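DyP2 (PDB 4G2C) is a haem-containing dye peroxidase of a lignin-reactive bacterium that probably uses peroxide to oxidise dyes and other substrates. Local coordinates at residues 156-160 and 196-200; 133-137 and 411-417; 268-274 and 478-484; 56-60 and 250-254. All coordinates share one frame; numbering follows the deposited sequence.

Contact 3 (268-274 with 478-484) pairs two strands of the sheet holding strands 267-278, 402-409 and 474-484, and touches all three others. Its centre lies about 10 Å from that of contact 2 and about 14 Å from those of contacts 1 and 4, whereas contacts 1 and 4 are farthest apart, about 26 Å between centres. Along the chain, contact 1 is nested within the loops closed by both contact 2 and contact 4; contacts 2 and 3 cross, as do contacts 2 and 4. Residues 56-60, 133-137, 156-160 and 196-200 come from the N-terminal barrel region, and contacts 2 and 4 tie it to later chain, contact 2 close to the haem and contact 4 farther off.

Contact 1 of 4, residues 156-160 and 196-200; sequences WEGHY and VGEES
His159 and Tyr160 both donate to a single oxygen, OE2 of Glu199, which makes this carboxylate the focus of the contact. His159 NE2 lies 2.7 Å from Glu199 OE2 in a nearly straight bond (N-H...O 174°), with the oxygen in the imidazole plane at the ring edge. Tyr160 OH reaches the same Glu199 OE2 at 2.6 Å. Both donors stand well off the carboxylate plane, and they come from opposite faces of it, which limits its rotation. The glutamate chain bends at chi2 (-78°), which brings its carboxylate to the two rings. Those rings lie against each other, Tyr160 CD2 sitting 3.8 Å above the imidazole plane of His159 near its rim. Packing is also close at Val196 and Gly197: His159 CB is 3.2 Å from Val196 O, and a CB on Gly197 would collide with His159 CD2. Glu157 OE1 lies 4.1 Å from Glu199 OE2, a like-charge approach that Lys275 probably offsets by making salt bridges to both glutamates. A leucine in place of Glu199 would probably leave His159 NE2 and Tyr160 OH without their common acceptor and Lys275 without one of its carboxylates. The solvent side is looser: Glu198 is exposed and points away from the loop, its side chain coming no nearer to 156-160 than 6.6 Å. Val196 and Gly197 both face Phe71 of strand 66-74, a classic beta bulge in the antiparallel sheet of the DyP dimeric alpha+beta barrel domain.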
loop_
_atom_site.group_PDB
_atom_site.type_symbol
_atom_site.label_atom_id
_atom_site.label_comp_id
_atom_site.label_asym_id
_atom_site.label_seq_id
_atom_site.Cartn_x
_atom_site.Cartn_y
_atom_site.Cartn_z
ATOM N N TRP A 156 -1.385 -14.055 -15.621
ATOM C CA TRP A 156 -2.299 -13.325 -14.740
ATOM C C TRP A 156 -3.679 -13.968 -14.733
ATOM O O TRP A 156 -4.040 -14.669 -15.667
ATOM C CB TRP A 156 -2.459 -11.880 -15.209
ATOM C CG TRP A 156 -1.246 -11.015 -15.070
ATOM C CD1 TRP A 156 0.005 -11.399 -14.693
ATOM C CD2 TRP A 156 -1.179 -9.604 -15.304
ATOM N NE1 TRP A 156 0.851 -10.315 -14.681
ATOM C CE2 TRP A 156 0.151 -9.201 -15.059
ATOM C CE3 TRP A 156 -2.112 -8.642 -15.712
ATOM C CZ2 TRP A 156 0.567 -7.875 -15.186
ATOM C CZ3 TRP A 156 -1.694 -7.324 -15.856
ATOM C CH2 TRP A 156 -0.369 -6.954 -15.590
ATOM N N GLU A 157 -4.462 -13.721 -13.688
ATOM C CA GLU A 157 -5.861 -14.144 -13.707
ATOM C C GLU A 157 -6.603 -13.484 -14.874
ATOM O O GLU A 157 -6.244 -12.388 -15.328
ATOM C CB GLU A 157 -6.552 -13.879 -12.358
ATOM C CG GLU A 157 -5.909 -14.647 -11.186
ATOM C CD GLU A 157 -6.586 -14.421 -9.835
ATOM O OE1 GLU A 157 -7.474 -13.554 -9.728
ATOM O OE2 GLU A 157 -6.223 -15.131 -8.870
ATOM N N GLY A 158 -7.636 -14.171 -15.356
ATOM C CA GLY A 158 -8.328 -13.800 -16.577
ATOM C C GLY A 158 -8.783 -12.357 -16.670
ATOM O O GLY A 158 -8.530 -11.693 -17.676
ATOM N N HIS A 159 -9.447 -11.858 -15.630
ATOM C CA HIS A 159 -9.966 -10.490 -15.680
ATOM C C HIS A 159 -8.893 -9.394 -15.792
ATOM O O HIS A 159 -9.171 -8.327 -16.332
ATOM C CB HIS A 159 -10.968 -10.207 -14.547
ATOM C CG HIS A 159 -10.468 -10.555 -13.176
ATOM N ND1 HIS A 159 -10.050 -11.826 -12.831
ATOM C CD2 HIS A 159 -10.340 -9.800 -12.056
ATOM C CE1 HIS A 159 -9.678 -11.835 -11.562
ATOM N NE2 HIS A 159 -9.850 -10.619 -11.067
ATOM N N TYR A 160 -7.672 -9.670 -15.328
ATOM C CA TYR A 160 -6.566 -8.708 -15.445
ATOM C C TYR A 160 -5.911 -8.726 -16.826
ATOM O O TYR A 160 -5.101 -7.851 -17.152
ATOM C CB TYR A 160 -5.518 -8.903 -14.331
ATOM C CG TYR A 160 -6.099 -8.688 -12.944
ATOM C CD1 TYR A 160 -6.444 -7.416 -12.508
ATOM C CD2 TYR A 160 -6.331 -9.750 -12.086
ATOM C CE1 TYR A 160 -7.000 -7.208 -11.245
ATOM C CE2 TYR A 160 -6.880 -9.550 -10.812
ATOM C CZ TYR A 160 -7.219 -8.275 -10.408
ATOM O OH TYR A 160 -7.772 -8.055 -9.162
ATOM N N VAL A 196 -15.887 -6.171 -15.812
ATOM C CA VAL A 196 -14.993 -7.185 -16.348
ATOM C C VAL A 196 -14.354 -8.011 -15.248
ATOM O O VAL A 196 -13.747 -9.050 -15.519
ATOM C CB VAL A 196 -13.875 -6.567 -17.209
ATOM C CG1 VAL A 196 -14.351 -5.280 -17.872
ATOM C CG2 VAL A 196 -12.639 -6.304 -16.370
ATOM N N GLY A 197 -14.483 -7.551 -14.006
ATOM C CA GLY A 197 -13.840 -8.215 -12.884
ATOM C C GLY A 197 -14.221 -7.615 -11.553
ATOM O O GLY A 197 -14.588 -6.443 -11.478
ATOM N N GLU A 198 -14.126 -8.420 -10.497
ATOM C CA GLU A 198 -14.457 -7.973 -9.149
ATOM C C GLU A 198 -13.528 -8.629 -8.131
ATOM O O GLU A 198 -13.044 -9.728 -8.360
ATOM C CB GLU A 198 -15.915 -8.312 -8.829
ATOM C CG GLU A 198 -16.323 -8.059 -7.387
ATOM C CD GLU A 198 -17.842 -8.102 -7.169
ATOM O OE1 GLU A 198 -18.594 -8.353 -8.138
ATOM O OE2 GLU A 198 -18.278 -7.891 -6.016
ATOM N N GLU A 199 -13.262 -7.942 -7.021
ATOM C CA GLU A 199 -12.519 -8.536 -5.908
ATOM C C GLU A 199 -13.192 -8.109 -4.606
ATOM O O GLU A 199 -13.881 -7.086 -4.562
ATOM C CB GLU A 199 -11.040 -8.086 -5.893
ATOM C CG GLU A 199 -10.258 -8.297 -7.198
ATOM C CD GLU A 199 -9.813 -9.738 -7.419
ATOM O OE1 GLU A 199 -9.975 -10.564 -6.493
ATOM O OE2 GLU A 199 -9.299 -10.045 -8.526
ATOM N N SER A 200 -12.994 -8.884 -3.550
ATOM C CA SER A 200 -13.505 -8.509 -2.236
ATOM C C SER A 200 -12.360 -8.477 -1.228
ATOM O O SER A 200 -11.567 -9.419 -1.129
ATOM C CB SER A 200 -14.608 -9.469 -1.774
ATOM O OG SER A 200 -15.597 -9.643 -2.794
#

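Contact 2 of 4, residues 133-137 and 411-417; sequences ADPSF and NLGNQFE. With ACT (acetate ion), chain E.
Asp134 uses one carboxylate oxygen for its own helix and the other for the opposite loop. OD1 caps helix 135-139 as its N-cap acceptor: Phe137 N lies 2.8 Å from Asp134 OD1 in a straight bond (170°) to the anti lone pair, while the bond from Ser136 N to that oxygen is weak. CG stands anti to the backbone N (chi1 176°), which carries the carboxylate toward 411-417, where Leu412 N approaches Asp134 OD2 at 3.1 Å in a bent, weak bond (133°). Exchanging Asp134 for an alanine would probably leave the first amides of helix 135-139 uncapped and Leu412 N without this acceptor. The second polar link is stronger: Ser136 OG donates to Glu417 OE1 at 2.7 Å, coming from well above the carboxylate plane. Glu417 OE1 also forms a salt bridge with Lys147, its strongest polar partner, and OE2 has a weak bond with Tyr481 OH. The loop 411-417 is braced internally. Asn414 N donates to Asn411 OD1 at 2.8 Å, an Asx motif, and Asn411 N donates to Gln415 OE1 at 3.1 Å. Gln415 NE2 in turn serves Leu372 O and Gln252 O, and Asn414 ND2 holds an acetate, probably from the crystallisation liquor, through OXT at 2.8 Å. The apolar part is small: Leu412 CD1 lies 4.0 Å from Phe137 CB. Leu412 rests on Tyr270 of strand 267-278 and Tyr481 of strand 474-484, Tyr270 OH bonds Asp134 N, and helix 416-424 begins at Phe416 of the haem pocket, packed against strand 267-278 and helix 145-148.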
loop_
_atom_site.group_PDB
_atom_site.type_symbol
_atom_site.label_atom_id
_atom_site.label_comp_id
_atom_site.label_asym_id
_atom_site.label_seq_id
_atom_site.Cartn_x
_atom_site.Cartn_y
_atom_site.Cartn_z
ATOM N N ALA A 133 -0.438 12.591 -17.540
ATOM C CA ALA A 133 0.647 12.259 -18.458
ATOM C C ALA A 133 1.751 11.342 -17.898
ATOM O O ALA A 133 2.690 11.005 -18.607
ATOM C CB ALA A 133 1.241 13.548 -19.094
ATOM N N ASP A 134 1.649 10.926 -16.643
ATOM C CA ASP A 134 2.636 9.975 -16.134
ATOM C C ASP A 134 2.829 8.839 -17.158
ATOM O O ASP A 134 1.863 8.207 -17.584
ATOM C CB ASP A 134 2.226 9.411 -14.777
ATOM C CG ASP A 134 3.188 8.346 -14.287
ATOM O OD1 ASP A 134 3.121 7.208 -14.796
ATOM O OD2 ASP A 134 4.025 8.644 -13.409
ATOM N N PRO A 135 4.077 8.594 -17.572
ATOM C CA PRO A 135 4.330 7.605 -18.628
ATOM C C PRO A 135 4.073 6.143 -18.220
ATOM O O PRO A 135 3.814 5.328 -19.096
ATOM C CB PRO A 135 5.804 7.841 -18.993
ATOM C CG PRO A 135 6.410 8.428 -17.780
ATOM C CD PRO A 135 5.318 9.248 -17.110
ATOM N N SER A 136 4.120 5.816 -16.934
ATOM C CA SER A 136 3.774 4.465 -16.498
ATOM C C SER A 136 2.277 4.281 -16.573
ATOM O O SER A 136 1.781 3.263 -17.073
ATOM C CB SER A 136 4.250 4.215 -15.073
ATOM O OG SER A 136 5.631 4.485 -14.982
ATOM N N PHE A 137 1.561 5.279 -16.069
ATOM C CA PHE A 137 0.116 5.337 -16.215
ATOM C C PHE A 137 -0.296 5.189 -17.669
ATOM O O PHE A 137 -1.165 4.377 -17.986
ATOM C CB PHE A 137 -0.427 6.651 -15.657
ATOM C CG PHE A 137 -1.880 6.897 -15.982
ATOM C CD1 PHE A 137 -2.879 6.179 -15.346
ATOM C CD2 PHE A 137 -2.241 7.855 -16.905
ATOM C CE1 PHE A 137 -4.203 6.424 -15.623
ATOM C CE2 PHE A 137 -3.560 8.097 -17.195
ATOM C CZ PHE A 137 -4.548 7.383 -16.559
ATOM N N ASN A 411 3.675 10.260 -8.702
ATOM C CA ASN A 411 4.610 9.903 -9.768
ATOM C C ASN A 411 4.880 8.405 -9.658
ATOM O O ASN A 411 5.660 7.964 -8.816
ATOM C CB ASN A 411 5.915 10.700 -9.630
ATOM C CG ASN A 411 6.952 10.352 -10.707
ATOM O OD1 ASN A 411 7.043 9.214 -11.162
ATOM N ND2 ASN A 411 7.747 11.335 -11.098
ATOM N N LEU A 412 4.201 7.624 -10.492
ATOM C CA LEU A 412 4.259 6.165 -10.410
ATOM C C LEU A 412 5.665 5.627 -10.633
ATOM O O LEU A 412 6.087 4.677 -9.983
ATOM C CB LEU A 412 3.286 5.521 -11.418
ATOM C CG LEU A 412 1.817 5.503 -11.014
ATOM C CD1 LEU A 412 0.923 5.171 -12.231
ATOM C CD2 LEU A 412 1.573 4.522 -9.863
ATOM N N GLY A 413 6.394 6.221 -11.568
ATOM C CA GLY A 413 7.727 5.727 -11.846
ATOM C C GLY A 413 8.645 5.964 -10.664
ATOM O O GLY A 413 9.554 5.167 -10.389
ATOM N N ASN A 414 8.429 7.065 -9.954
ATOM C CA ASN A 414 9.381 7.457 -8.916
ATOM C C ASN A 414 8.987 6.954 -7.535
ATOM O O ASN A 414 9.703 7.182 -6.567
ATOM C CB ASN A 414 9.552 8.980 -8.873
ATOM C CG ASN A 414 10.766 9.413 -8.050
ATOM O OD1 ASN A 414 11.879 8.911 -8.246
ATOM N ND2 ASN A 414 10.551 10.340 -7.125
ATOM N N GLN A 415 7.839 6.290 -7.454
ATOM C CA GLN A 415 7.290 5.892 -6.170
ATOM C C GLN A 415 7.024 4.385 -6.132
ATOM O O GLN A 415 7.912 3.632 -5.719
ATOM C CB GLN A 415 6.056 6.732 -5.800
ATOM C CG GLN A 415 6.411 8.091 -5.208
ATOM C CD GLN A 415 5.196 8.947 -4.946
ATOM O OE1 GLN A 415 4.447 9.270 -5.867
ATOM N NE2 GLN A 415 4.972 9.300 -3.677
ATOM N N PHE A 416 5.853 3.920 -6.582
ATOM C CA PHE A 416 5.649 2.465 -6.555
ATOM C C PHE A 416 6.706 1.720 -7.359
ATOM O O PHE A 416 7.344 0.810 -6.843
ATOM C CB PHE A 416 4.276 1.985 -7.029
ATOM C CG PHE A 416 4.280 0.514 -7.383
ATOM C CD1 PHE A 416 4.299 -0.449 -6.381
ATOM C CD2 PHE A 416 4.353 0.102 -8.711
ATOM C CE1 PHE A 416 4.361 -1.797 -6.686
ATOM C CE2 PHE A 416 4.408 -1.249 -9.035
ATOM C CZ PHE A 416 4.412 -2.203 -8.017
ATOM N N GLU A 417 6.872 2.094 -8.629
ATOM C CA GLU A 417 7.821 1.391 -9.496
ATOM C C GLU A 417 9.269 1.511 -9.063
ATOM O O GLU A 417 10.019 0.557 -9.171
ATOM C CB GLU A 417 7.682 1.830 -10.950
ATOM C CG GLU A 417 6.326 1.505 -11.552
ATOM C CD GLU A 417 6.279 1.863 -13.008
ATOM O OE1 GLU A 417 7.065 2.762 -13.407
ATOM O OE2 GLU A 417 5.489 1.229 -13.748
HETATM C C ACT E . 7.437 12.350 -5.645
HETATM O O ACT E . 8.018 13.164 -4.874
HETATM O OXT ACT E . 8.104 11.427 -6.185
HETATM C CH3 ACT E . 5.979 12.470 -5.912
#

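Contact 3 of 4, residues 268-274 and 478-484; sequences GSYFVFR and GGEYFFM
Strands 268-274 and 478-484 run antiparallel, their axes 4.4 Å apart at closest approach and 155° between N-to-C directions, with six backbone hydrogen bonds alternating through the pairs Ser269-Met484, Phe271-Phe482 and Phe273-Glu480. The tightest joins Met484 N to Ser269 O at 2.7 Å. At the non-hydrogen-bonded pair Tyr270-Phe483 the rings form an edge-to-face contact: Phe483 CD1 stands 3.7 Å from Tyr270 CD1 over one phenol face, with planes at 62°. On the side of the sheet that carries Tyr270 and Phe483, Val272 and Tyr481 lie side by side, and Val272 CG1 meets the phenol edge 3.8 Å from Tyr481 CE1. Beyond them a water links Arg274 NH1, which donates to it at 2.8 Å, to Tyr481 OH; Arg274 NH2 forms a salt bridge with Asp150, and the Arg274 side chain comes within about 5 Å of the haem. The reverse face carries Phe271, Phe273, Phe482 and Met484. Here Phe482 CD1 comes to the edge of the Phe271 ring, 4.0 Å from its CD2, while Met484 SD sits obliquely 4.3 Å from the Phe271 centroid, a Met-aromatic contact. Neither Gly268 nor Gly479 has room for a CB against the facing strand. Phe271 and Phe482 reach Leu169 and Val167 of strand 166-172, the other face turns to helix 416-424, and this is consistent with the paired ferredoxin-like sheets of the DyP fold, haem to one side.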
loop_
_atom_site.group_PDB
_atom_site.type_symbol
_atom_site.label_atom_id
_atom_site.label_comp_id
_atom_site.label_asym_id
_atom_site.label_seq_id
_atom_site.Cartn_x
_atom_site.Cartn_y
_atom_site.Cartn_z
ATOM N N GLY A 268 -6.062 15.243 -8.330
ATOM C CA GLY A 268 -6.228 13.803 -8.257
ATOM C C GLY A 268 -4.949 13.094 -7.840
ATOM O O GLY A 268 -3.991 13.726 -7.389
ATOM N N SER A 269 -4.945 11.771 -7.982
ATOM C CA SER A 269 -3.771 10.985 -7.680
ATOM C C SER A 269 -3.751 9.693 -8.506
ATOM O O SER A 269 -4.799 9.123 -8.790
ATOM C CB SER A 269 -3.734 10.678 -6.174
ATOM O OG SER A 269 -2.495 10.106 -5.807
ATOM N N TYR A 270 -2.552 9.253 -8.892
ATOM C CA TYR A 270 -2.340 7.941 -9.511
ATOM C C TYR A 270 -2.483 6.784 -8.506
ATOM O O TYR A 270 -2.100 6.893 -7.317
ATOM C CB TYR A 270 -0.967 7.865 -10.190
ATOM C CG TYR A 270 -0.803 8.843 -11.309
ATOM C CD1 TYR A 270 -1.349 8.590 -12.570
ATOM C CD2 TYR A 270 -0.119 10.037 -11.113
ATOM C CE1 TYR A 270 -1.203 9.501 -13.604
ATOM C CE2 TYR A 270 0.036 10.943 -12.130
ATOM C CZ TYR A 270 -0.512 10.678 -13.371
ATOM O OH TYR A 270 -0.361 11.592 -14.391
ATOM N N PHE A 271 -3.026 5.677 -9.002
ATOM C CA PHE A 271 -3.471 4.576 -8.145
ATOM C C PHE A 271 -2.936 3.267 -8.683
ATOM O O PHE A 271 -3.164 2.936 -9.847
ATOM C CB PHE A 271 -5.003 4.560 -8.115
ATOM C CG PHE A 271 -5.608 3.513 -7.214
ATOM C CD1 PHE A 271 -5.501 3.614 -5.834
ATOM C CD2 PHE A 271 -6.334 2.452 -7.751
ATOM C CE1 PHE A 271 -6.074 2.663 -5.018
ATOM C CE2 PHE A 271 -6.919 1.504 -6.942
ATOM C CZ PHE A 271 -6.791 1.603 -5.575
ATOM N N VAL A 272 -2.193 2.543 -7.848
ATOM C CA VAL A 272 -1.694 1.214 -8.205
ATOM C C VAL A 272 -2.619 0.187 -7.599
ATOM O O VAL A 272 -2.867 0.232 -6.400
ATOM C CB VAL A 272 -0.296 0.925 -7.607
ATOM C CG1 VAL A 272 0.311 -0.328 -8.253
ATOM C CG2 VAL A 272 0.623 2.110 -7.759
ATOM N N PHE A 273 -3.138 -0.725 -8.419
ATOM C CA PHE A 273 -3.822 -1.920 -7.910
ATOM C C PHE A 273 -3.072 -3.168 -8.370
ATOM O O PHE A 273 -2.853 -3.355 -9.570
ATOM C CB PHE A 273 -5.287 -1.985 -8.379
ATOM C CG PHE A 273 -6.059 -3.121 -7.766
ATOM C CD1 PHE A 273 -5.855 -4.424 -8.193
ATOM C CD2 PHE A 273 -6.963 -2.895 -6.739
ATOM C CE1 PHE A 273 -6.546 -5.486 -7.611
ATOM C CE2 PHE A 273 -7.660 -3.946 -6.155
ATOM C CZ PHE A 273 -7.449 -5.241 -6.596
ATOM N N ARG A 274 -2.654 -4.003 -7.419
ATOM C CA ARG A 274 -1.976 -5.268 -7.729
ATOM C C ARG A 274 -2.467 -6.383 -6.789
ATOM O O ARG A 274 -2.350 -6.264 -5.565
ATOM C CB ARG A 274 -0.457 -5.129 -7.568
ATOM C CG ARG A 274 0.304 -4.526 -8.741
ATOM C CD ARG A 274 1.692 -4.009 -8.308
ATOM N NE ARG A 274 2.687 -5.076 -8.147
ATOM C CZ ARG A 274 3.383 -5.579 -9.163
ATOM N NH1 ARG A 274 3.179 -5.106 -10.381
ATOM N NH2 ARG A 274 4.276 -6.546 -8.976
ATOM N N GLY A 478 -2.073 -10.099 -11.202
ATOM C CA GLY A 478 -2.633 -9.148 -12.145
ATOM C C GLY A 478 -2.925 -7.823 -11.460
ATOM O O GLY A 478 -3.129 -7.767 -10.244
ATOM N N GLY A 479 -2.960 -6.750 -12.241
ATOM C CA GLY A 479 -3.168 -5.423 -11.690
ATOM C C GLY A 479 -3.220 -4.391 -12.786
ATOM O O GLY A 479 -3.072 -4.745 -13.960
ATOM N N GLU A 480 -3.437 -3.124 -12.418
ATOM C CA GLU A 480 -3.485 -2.035 -13.407
ATOM C C GLU A 480 -3.225 -0.677 -12.764
ATOM O O GLU A 480 -3.311 -0.537 -11.536
ATOM C CB GLU A 480 -4.840 -2.044 -14.151
ATOM C CG GLU A 480 -5.005 -0.978 -15.233
ATOM C CD GLU A 480 -3.911 -1.009 -16.308
ATOM O OE1 GLU A 480 -4.077 -1.713 -17.328
ATOM O OE2 GLU A 480 -2.892 -0.310 -16.146
ATOM N N TYR A 481 -2.904 0.322 -13.587
ATOM C CA TYR A 481 -2.712 1.687 -13.092
ATOM C C TYR A 481 -3.897 2.576 -13.440
ATOM O O TYR A 481 -4.425 2.507 -14.550
ATOM C CB TYR A 481 -1.457 2.331 -13.683
ATOM C CG TYR A 481 -0.155 1.658 -13.361
ATOM C CD1 TYR A 481 0.111 1.185 -12.082
ATOM C CD2 TYR A 481 0.818 1.490 -14.348
ATOM C CE1 TYR A 481 1.326 0.572 -11.783
ATOM C CE2 TYR A 481 2.030 0.879 -14.067
ATOM C CZ TYR A 481 2.284 0.417 -12.782
ATOM O OH TYR A 481 3.492 -0.192 -12.490
ATOM N N PHE A 482 -4.278 3.433 -12.496
ATOM C CA PHE A 482 -5.439 4.310 -12.639
ATOM C C PHE A 482 -5.119 5.744 -12.161
ATOM O O PHE A 482 -4.055 6.020 -11.625
ATOM C CB PHE A 482 -6.600 3.797 -11.785
ATOM C CG PHE A 482 -7.055 2.381 -12.103
ATOM C CD1 PHE A 482 -6.393 1.280 -11.573
ATOM C CD2 PHE A 482 -8.190 2.161 -12.868
ATOM C CE1 PHE A 482 -6.830 -0.011 -11.833
ATOM C CE2 PHE A 482 -8.629 0.878 -13.129
ATOM C CZ PHE A 482 -7.953 -0.210 -12.615
ATOM N N PHE A 483 -6.073 6.642 -12.326
ATOM C CA PHE A 483 -5.978 7.966 -11.764
ATOM C C PHE A 483 -7.314 8.221 -11.072
ATOM O O PHE A 483 -8.367 8.047 -11.690
ATOM C CB PHE A 483 -5.746 8.977 -12.893
ATOM C CG PHE A 483 -5.518 10.386 -12.425
ATOM C CD1 PHE A 483 -4.315 10.752 -11.838
ATOM C CD2 PHE A 483 -6.491 11.351 -12.600
ATOM C CE1 PHE A 483 -4.096 12.064 -11.408
ATOM C CE2 PHE A 483 -6.279 12.664 -12.186
ATOM C CZ PHE A 483 -5.079 13.021 -11.587
ATOM N N MET A 484 -7.297 8.597 -9.795
ATOM C CA MET A 484 -8.526 9.099 -9.188
ATOM C C MET A 484 -8.615 10.595 -9.471
ATOM O O MET A 484 -7.845 11.384 -8.937
ATOM C CB MET A 484 -8.616 8.850 -7.677
ATOM C CG MET A 484 -7.957 7.594 -7.143
ATOM S SD MET A 484 -8.450 5.974 -7.772
ATOM C CE MET A 484 -7.542 5.921 -9.303
HETATM O O HOH W 1 2.264 -2.917 -11.833
#

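Contact 4 of 4, residues 56-60 and 250-254; sequences PNILK and LEQVL
No ring or amide takes part where Ile58 and Leu59 meet Leu250, Val253 and Leu254; the contact is methyl against methyl, and among the flat side chains around it are Phe226 and Phe408. Leu59 and Val253 both touch Phe226, and Ile58 and Val253 both touch Phe408 of strand 402-409. Between the segments Leu59 CD2 does most of the reaching. It lies 3.5 Å from Leu250 CD2, 3.9 Å from Val253 CG1 and 4.1 Å from Leu254 CD1, so a single methyl meets three side chains. Ile58 contributes its CG2 branch, which comes 3.7 Å from Val253 CG2 and 4.0 Å from Leu254 CD2. With chi1 at 65°, Val253 turns its two methyls to different neighbours, CG1 to Leu59 and CG2 to Ile58. The fold places these residues on two loops: 56-60 connects helix 45-53 to strand 66-74, in the sheet it shares with 166-172 and 193-205, while 250-254 makes a short 3-10 turn leading into strand 255-256, which pairs with 267-278. Backbone bonds fix that turn, since Leu250 O accepts from Val253 N at 3.0 Å and from Leu254 N at 2.9 Å. No hydrogen bond crosses between the two segments. Two of their carbonyls have partners outside them: Ile58 O accepts from Arg376 NH2, and Val253 O from Ser269 OG on strand 267-278. Helix 45-53 adds Leu51 against Leu59 and Met50 against Leu254.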
loop_
_atom_site.group_PDB
_atom_site.type_symbol
_atom_site.label_atom_id
_atom_site.label_comp_id
_atom_site.label_asym_id
_atom_site.label_seq_id
_atom_site.Cartn_x
_atom_site.Cartn_y
_atom_site.Cartn_z
ATOM N N PRO A 56 -11.972 11.058 -1.071
ATOM C CA PRO A 56 -11.493 10.429 0.165
ATOM C C PRO A 56 -10.446 9.340 -0.124
ATOM O O PRO A 56 -10.251 8.929 -1.279
ATOM C CB PRO A 56 -12.756 9.760 0.732
ATOM C CG PRO A 56 -13.905 10.423 0.057
ATOM C CD PRO A 56 -13.407 10.808 -1.295
ATOM N N ASN A 57 -9.794 8.880 0.940
ATOM C CA ASN A 57 -8.860 7.755 0.895
ATOM C C ASN A 57 -7.469 8.148 0.388
ATOM O O ASN A 57 -6.548 7.334 0.408
ATOM C CB ASN A 57 -9.436 6.578 0.091
ATOM C CG ASN A 57 -8.731 5.255 0.394
ATOM O OD1 ASN A 57 -8.313 4.995 1.530
ATOM N ND2 ASN A 57 -8.592 4.419 -0.619
ATOM N N ILE A 58 -7.314 9.400 -0.047
ATOM C CA ILE A 58 -6.056 9.812 -0.643
ATOM C C ILE A 58 -5.128 10.458 0.392
ATOM O O ILE A 58 -4.096 9.897 0.723
ATOM C CB ILE A 58 -6.266 10.719 -1.884
ATOM C CG1 ILE A 58 -6.993 9.946 -2.996
ATOM C CG2 ILE A 58 -4.927 11.215 -2.404
ATOM C CD1 ILE A 58 -7.598 10.830 -4.111
ATOM N N LEU A 59 -5.501 11.626 0.901
ATOM C CA LEU A 59 -4.700 12.297 1.933
ATOM C C LEU A 59 -4.794 11.577 3.293
ATOM O O LEU A 59 -3.955 11.768 4.174
ATOM C CB LEU A 59 -5.108 13.770 2.082
ATOM C CG LEU A 59 -4.820 14.791 0.977
ATOM C CD1 LEU A 59 -5.437 16.126 1.330
ATOM C CD2 LEU A 59 -3.308 14.975 0.706
ATOM N N LYS A 60 -5.815 10.746 3.446
ATOM C CA LYS A 60 -6.057 10.022 4.691
ATOM C C LYS A 60 -6.848 8.760 4.356
ATOM O O LYS A 60 -7.909 8.849 3.751
ATOM C CB LYS A 60 -6.892 10.900 5.620
ATOM C CG LYS A 60 -7.436 10.195 6.857
ATOM C CD LYS A 60 -6.535 10.456 8.014
ATOM C CE LYS A 60 -6.966 9.716 9.254
ATOM N NZ LYS A 60 -5.758 9.467 10.080
ATOM N N LEU A 250 2.214 17.683 0.212
ATOM C CA LEU A 250 1.119 17.342 -0.690
ATOM C C LEU A 250 1.588 16.875 -2.067
ATOM O O LEU A 250 0.964 15.997 -2.675
ATOM C CB LEU A 250 0.156 18.518 -0.846
ATOM C CG LEU A 250 -0.563 18.967 0.424
ATOM C CD1 LEU A 250 -1.569 20.078 0.095
ATOM C CD2 LEU A 250 -1.256 17.786 1.078
ATOM N N GLU A 251 2.678 17.443 -2.568
ATOM C CA GLU A 251 3.192 17.026 -3.879
ATOM C C GLU A 251 3.603 15.547 -3.916
ATOM O O GLU A 251 3.868 15.001 -4.983
ATOM C CB GLU A 251 4.379 17.892 -4.305
ATOM C CG GLU A 251 5.625 17.658 -3.454
ATOM C CD GLU A 251 6.703 18.708 -3.690
ATOM O OE1 GLU A 251 6.620 19.432 -4.704
ATOM O OE2 GLU A 251 7.625 18.815 -2.860
ATOM N N GLN A 252 3.700 14.904 -2.763
ATOM C CA GLN A 252 4.083 13.487 -2.751
ATOM C C GLN A 252 2.891 12.548 -3.036
ATOM O O GLN A 252 3.036 11.336 -3.021
ATOM C CB GLN A 252 4.778 13.101 -1.440
ATOM C CG GLN A 252 5.608 11.814 -1.559
ATOM C CD GLN A 252 6.820 11.793 -0.643
ATOM O OE1 GLN A 252 7.406 12.835 -0.344
ATOM N NE2 GLN A 252 7.195 10.606 -0.184
ATOM N N VAL A 253 1.715 13.115 -3.295
ATOM C CA VAL A 253 0.542 12.298 -3.564
ATOM C C VAL A 253 -0.414 12.989 -4.530
ATOM O O VAL A 253 -1.007 12.338 -5.378
ATOM C CB VAL A 253 -0.185 11.892 -2.250
ATOM C CG1 VAL A 253 -0.759 13.114 -1.537
ATOM C CG2 VAL A 253 -1.266 10.866 -2.529
ATOM N N LEU A 254 -0.547 14.309 -4.424
ATOM C CA LEU A 254 -1.513 15.022 -5.250
ATOM C C LEU A 254 -0.941 15.465 -6.592
ATOM O O LEU A 254 0.237 15.829 -6.704
ATOM C CB LEU A 254 -2.069 16.233 -4.520
ATOM C CG LEU A 254 -2.834 15.973 -3.226
ATOM C CD1 LEU A 254 -3.356 17.296 -2.647
ATOM C CD2 LEU A 254 -3.987 14.999 -3.471
#